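Local atomic coordinates of proteasome protein (Corynebacterium glutamicum ATCC 13032, PDB entry 2P90), a protein that is of unknown function but belongs to the PAC2 family, which includes proteasome assembly chaperones. Residues B[37-49]-B[206-218]. Residues are numbered along the deposited sequence; the frame is centred on the assembly and turned at random.
Sequences DAGHAVESSSSHL and SASPYPAATLKLL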
loop_
_atom_site.group_PDB
_atom_site.type_symbol
_atom_site.label_atom_id
_atom_site.label_comp_id
_atom_site.label_asym_id
_atom_site.label_seq_id
_atom_site.Cartn_x
_atom_site.Cartn_y
_atom_site.Cartn_z
ATOM N N ASP B 37 3.075 -14.055 -10.122
ATOM C CA ASP B 37 1.839 -14.509 -10.778
ATOM C C ASP B 37 1.858 -14.516 -12.321
ATOM O O ASP B 37 0.784 -14.410 -12.944
ATOM C CB ASP B 37 0.646 -13.698 -10.273
ATOM C CG ASP B 37 0.475 -13.795 -8.749
ATOM O OD1 ASP B 37 0.293 -14.930 -8.199
ATOM O OD2 ASP B 37 0.536 -12.717 -8.111
ATOM N N ALA B 38 3.058 -14.637 -12.906
ATOM C CA ALA B 38 3.206 -14.712 -14.370
ATOM C C ALA B 38 2.299 -15.803 -14.968
ATOM O O ALA B 38 2.277 -16.928 -14.479
ATOM C CB ALA B 38 4.651 -14.945 -14.757
ATOM N N GLY B 39 1.516 -15.435 -15.975
ATOM C CA GLY B 39 0.584 -16.367 -16.612
ATOM C C GLY B 39 -0.562 -16.805 -15.704
ATOM O O GLY B 39 -1.345 -17.726 -16.071
ATOM N N HIS B 40 -0.645 -16.167 -14.519
ATOM C CA HIS B 40 -1.708 -16.419 -13.532
ATOM C C HIS B 40 -1.610 -17.830 -12.996
ATOM O O HIS B 40 -2.614 -18.406 -12.571
ATOM C CB HIS B 40 -3.092 -16.252 -14.156
ATOM C CG HIS B 40 -3.316 -14.909 -14.746
ATOM N ND1 HIS B 40 -4.229 -14.024 -14.233
ATOM C CD2 HIS B 40 -2.736 -14.286 -15.800
ATOM C CE1 HIS B 40 -4.191 -12.899 -14.931
ATOM N NE2 HIS B 40 -3.294 -13.034 -15.888
ATOM N N ALA B 41 -0.396 -18.370 -13.010
ATOM C CA ALA B 41 -0.203 -19.805 -12.863
ATOM C C ALA B 41 -0.301 -20.339 -11.432
ATOM O O ALA B 41 -0.621 -21.524 -11.222
ATOM C CB ALA B 41 1.099 -20.240 -13.546
ATOM N N VAL B 42 -0.051 -19.478 -10.453
ATOM C CA VAL B 42 -0.190 -19.868 -9.033
ATOM C C VAL B 42 -1.679 -19.979 -8.654
ATOM O O VAL B 42 -2.132 -21.012 -8.155
ATOM C CB VAL B 42 0.621 -18.927 -8.080
ATOM C CG1 VAL B 42 0.295 -19.187 -6.598
ATOM C CG2 VAL B 42 2.117 -19.103 -8.305
ATOM N N GLU B 43 -2.440 -18.920 -8.925
ATOM C CA GLU B 43 -3.846 -18.898 -8.605
ATOM C C GLU B 43 -4.588 -19.957 -9.449
ATOM O O GLU B 43 -5.534 -20.588 -8.958
ATOM C CB GLU B 43 -4.410 -17.487 -8.779
ATOM C CG GLU B 43 -4.043 -16.811 -10.155
ATOM C CD GLU B 43 -2.693 -15.933 -10.226
ATOM O OE1 GLU B 43 -1.527 -16.470 -9.873
ATOM O OE2 GLU B 43 -2.858 -14.724 -10.720
ATOM N N SER B 44 -4.159 -20.174 -10.696
ATOM C CA SER B 44 -4.801 -21.206 -11.528
ATOM C C SER B 44 -4.591 -22.626 -11.012
ATOM O O SER B 44 -5.488 -23.443 -11.083
ATOM C CB SER B 44 -4.383 -21.111 -12.986
ATOM O OG SER B 44 -4.921 -19.922 -13.513
ATOM N N SER B 45 -3.409 -22.896 -10.495
ATOM C CA SER B 45 -3.106 -24.183 -9.923
ATOM C C SER B 45 -4.051 -24.509 -8.780
ATOM O O SER B 45 -4.667 -25.575 -8.762
ATOM C CB SER B 45 -1.675 -24.197 -9.423
ATOM O OG SER B 45 -0.788 -24.040 -10.511
ATOM N N SER B 46 -4.176 -23.589 -7.826
ATOM C CA SER B 46 -5.005 -23.847 -6.659
ATOM C C SER B 46 -6.485 -23.862 -7.032
ATOM O O SER B 46 -7.241 -24.722 -6.583
ATOM C CB SER B 46 -4.695 -22.881 -5.489
ATOM O OG SER B 46 -5.067 -21.559 -5.784
ATOM N N SER B 47 -6.899 -22.941 -7.879
ATOM C CA SER B 47 -8.294 -22.937 -8.245
ATOM C C SER B 47 -8.677 -24.144 -9.136
ATOM O O SER B 47 -9.778 -24.650 -9.041
ATOM C CB SER B 47 -8.736 -21.575 -8.809
ATOM O OG SER B 47 -8.473 -21.514 -10.181
ATOM N N HIS B 48 -7.743 -24.654 -9.924
ATOM C CA HIS B 48 -7.990 -25.872 -10.683
ATOM C C HIS B 48 -8.237 -27.113 -9.785
ATOM O O HIS B 48 -9.186 -27.891 -10.021
ATOM C CB HIS B 48 -6.856 -26.134 -11.680
ATOM C CG HIS B 48 -7.065 -27.355 -12.512
ATOM N ND1 HIS B 48 -6.414 -28.548 -12.260
ATOM C CD2 HIS B 48 -7.892 -27.591 -13.563
ATOM C CE1 HIS B 48 -6.809 -29.456 -13.143
ATOM N NE2 HIS B 48 -7.708 -28.900 -13.940
ATOM N N LEU B 49 -7.375 -27.279 -8.785
ATOM C CA LEU B 49 -7.467 -28.357 -7.817
ATOM C C LEU B 49 -8.754 -28.241 -7.036
ATOM O O LEU B 49 -9.431 -29.234 -6.783
ATOM C CB LEU B 49 -6.289 -28.286 -6.854
ATOM C CG LEU B 49 -4.916 -28.597 -7.466
ATOM C CD1 LEU B 49 -3.805 -28.398 -6.452
ATOM C CD2 LEU B 49 -4.818 -30.031 -8.112
ATOM N N SER B 206 3.192 -13.008 -20.098
ATOM C CA SER B 206 3.035 -13.139 -18.643
ATOM C C SER B 206 1.785 -12.487 -18.030
ATOM O O SER B 206 1.312 -12.935 -16.975
ATOM C CB SER B 206 4.293 -12.629 -17.925
ATOM O OG SER B 206 5.179 -13.706 -17.650
ATOM N N ALA B 207 1.272 -11.444 -18.685
ATOM C CA ALA B 207 0.077 -10.721 -18.231
ATOM C C ALA B 207 -1.244 -11.431 -18.477
ATOM O O ALA B 207 -2.234 -11.060 -17.897
ATOM C CB ALA B 207 0.029 -9.303 -18.842
ATOM N N SER B 208 -1.260 -12.428 -19.354
ATOM C CA SER B 208 -2.477 -13.203 -19.666
ATOM C C SER B 208 -2.300 -14.620 -19.170
ATOM O O SER B 208 -1.165 -15.061 -19.004
ATOM C CB SER B 208 -2.721 -13.253 -21.185
ATOM O OG SER B 208 -2.751 -11.948 -21.735
ATOM N N PRO B 209 -3.407 -15.335 -18.907
ATOM C CA PRO B 209 -3.295 -16.746 -18.519
ATOM C C PRO B 209 -2.405 -17.565 -19.469
ATOM O O PRO B 209 -2.577 -17.536 -20.687
ATOM C CB PRO B 209 -4.751 -17.221 -18.553
ATOM C CG PRO B 209 -5.531 -15.980 -18.180
ATOM C CD PRO B 209 -4.811 -14.874 -18.892
ATOM N N TYR B 210 -1.432 -18.256 -18.905
ATOM C CA TYR B 210 -0.567 -19.170 -19.654
ATOM C C TYR B 210 -0.669 -20.580 -19.029
ATOM O O TYR B 210 0.160 -20.977 -18.215
ATOM C CB TYR B 210 0.879 -18.639 -19.708
ATOM C CG TYR B 210 1.726 -19.318 -20.743
ATOM C CD1 TYR B 210 1.548 -19.061 -22.105
ATOM C CD2 TYR B 210 2.704 -20.229 -20.368
ATOM C CE1 TYR B 210 2.344 -19.702 -23.061
ATOM C CE2 TYR B 210 3.478 -20.869 -21.282
ATOM C CZ TYR B 210 3.299 -20.615 -22.632
ATOM O OH TYR B 210 4.101 -21.258 -23.529
ATOM N N PRO B 211 -1.735 -21.318 -19.381
ATOM C CA PRO B 211 -2.007 -22.657 -18.787
ATOM C C PRO B 211 -0.915 -23.701 -18.846
ATOM O O PRO B 211 -0.896 -24.588 -17.996
ATOM C CB PRO B 211 -3.261 -23.139 -19.527
ATOM C CG PRO B 211 -3.919 -21.886 -20.027
ATOM C CD PRO B 211 -2.811 -20.902 -20.309
ATOM N N ALA B 212 -0.013 -23.643 -19.820
ATOM C CA ALA B 212 1.106 -24.611 -19.849
ATOM C C ALA B 212 1.935 -24.541 -18.533
ATOM O O ALA B 212 2.485 -25.549 -18.052
ATOM C CB ALA B 212 1.991 -24.395 -21.093
ATOM N N ALA B 213 1.984 -23.352 -17.929
ATOM C CA ALA B 213 2.733 -23.137 -16.686
ATOM C C ALA B 213 1.979 -23.696 -15.470
ATOM O O ALA B 213 2.573 -24.323 -14.608
ATOM C CB ALA B 213 3.046 -21.694 -16.529
ATOM N N THR B 214 0.673 -23.490 -15.417
ATOM C CA THR B 214 -0.171 -24.103 -14.396
ATOM C C THR B 214 0.048 -25.610 -14.429
ATOM O O THR B 214 0.441 -26.200 -13.418
ATOM C CB THR B 214 -1.645 -23.773 -14.643
ATOM O OG1 THR B 214 -1.778 -22.357 -14.822
ATOM C CG2 THR B 214 -2.566 -24.268 -13.490
ATOM N N LEU B 215 -0.152 -26.200 -15.615
ATOM C CA LEU B 215 0.103 -27.627 -15.888
ATOM C C LEU B 215 1.459 -28.094 -15.383
ATOM O O LEU B 215 1.560 -29.071 -14.638
ATOM C CB LEU B 215 -0.019 -27.902 -17.401
ATOM C CG LEU B 215 -0.051 -29.352 -17.913
ATOM C CD1 LEU B 215 -1.173 -30.226 -17.283
ATOM C CD2 LEU B 215 -0.205 -29.368 -19.421
ATOM N N LYS B 216 2.499 -27.371 -15.776
ATOM C CA LYS B 216 3.837 -27.673 -15.313
ATOM C C LYS B 216 3.946 -27.655 -13.783
ATOM O O LYS B 216 4.495 -28.599 -13.206
ATOM C CB LYS B 216 4.865 -26.737 -15.971
ATOM C CG LYS B 216 6.309 -27.227 -15.849
ATOM C CD LYS B 216 6.451 -28.672 -16.358
ATOM C CE LYS B 216 7.501 -29.451 -15.555
ATOM N NZ LYS B 216 8.883 -29.263 -16.084
ATOM N N LEU B 217 3.444 -26.597 -13.123
ATOM C CA LEU B 217 3.478 -26.558 -11.648
ATOM C C LEU B 217 2.740 -27.763 -11.053
ATOM O O LEU B 217 3.235 -28.395 -10.139
ATOM C CB LEU B 217 2.901 -25.255 -11.066
ATOM C CG LEU B 217 3.702 -23.959 -11.102
ATOM C CD1 LEU B 217 2.788 -22.801 -10.684
ATOM C CD2 LEU B 217 4.972 -24.002 -10.232
ATOM N N LEU B 218 1.575 -28.081 -11.603
ATOM C CA LEU B 218 0.781 -29.159 -11.064
ATOM C C LEU B 218 1.458 -30.543 -11.247
ATOM O O LEU B 218 1.489 -31.356 -10.311
ATOM C CB LEU B 218 -0.638 -29.119 -11.639
ATOM C CG LEU B 218 -1.555 -27.987 -11.147
ATOM C CD1 LEU B 218 -2.951 -28.133 -11.716
ATOM C CD2 LEU B 218 -1.613 -27.965 -9.608
HETATM O O HOH W 1 0.341 -11.783 -14.071
#
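Thr214 overlaps the first turn of helix 41-49, turning both of its branches onto it: OG1 lies 3.4 Å from Ser44 CB, while CG2, anti to its own backbone N, sits 3.4 Å from Ser45 N. In this alpha/beta PAC2-family fold, the contact joins the N-terminal ends of two helices beside the central mixed sheet; Ala38 and Ala41 also touch Ala140 of strand 134-143. The short axes approach to 8.5 Å and cross at -61°, and small residues occupy the near point, with Ala41 CB 3.8 Å from Ala213 CB. Further along, Leu218 packs against Ser45 and Leu49: its CD2 reaches Ser45 CB, and the Leu218 and Leu49 side chains run past each other in opposite directions, Leu218 CD2 3.9 Å from Leu49 CD1. Leu217 CD1 lies against Ala41 O and Ser45 OG, with Val42 at longer range.

Ahead of the helices, the two loops are tied through Gly39, whose N donates to Ser206 O and whose O accepts from Tyr210 N, both bonds nearly straight. Gly39 has a positive phi of 67°, and its CA packs against Tyr210 CB and makes a CA-H...O contact with Ser208 O. A water donates to Asp37 O and Ser206 O, a further link between the loops.

His40, the N-cap residue, extends this link with its ring. Pro209 lies off-centre over one face, its CD 4.1 Å from the ring centroid in a CH-pi contact, while NE2 donates to Ala207 O at 3.0 Å. That oxygen lies only 4° from the ring plane, yet the donor stands well above the carbonyl plane. Within the interface, next to Leu217 CD1, Ala41 O accepts from Ser45 N and also from Ser45 OG, the latter at 2.6 Å and almost in line with the carbonyl bond.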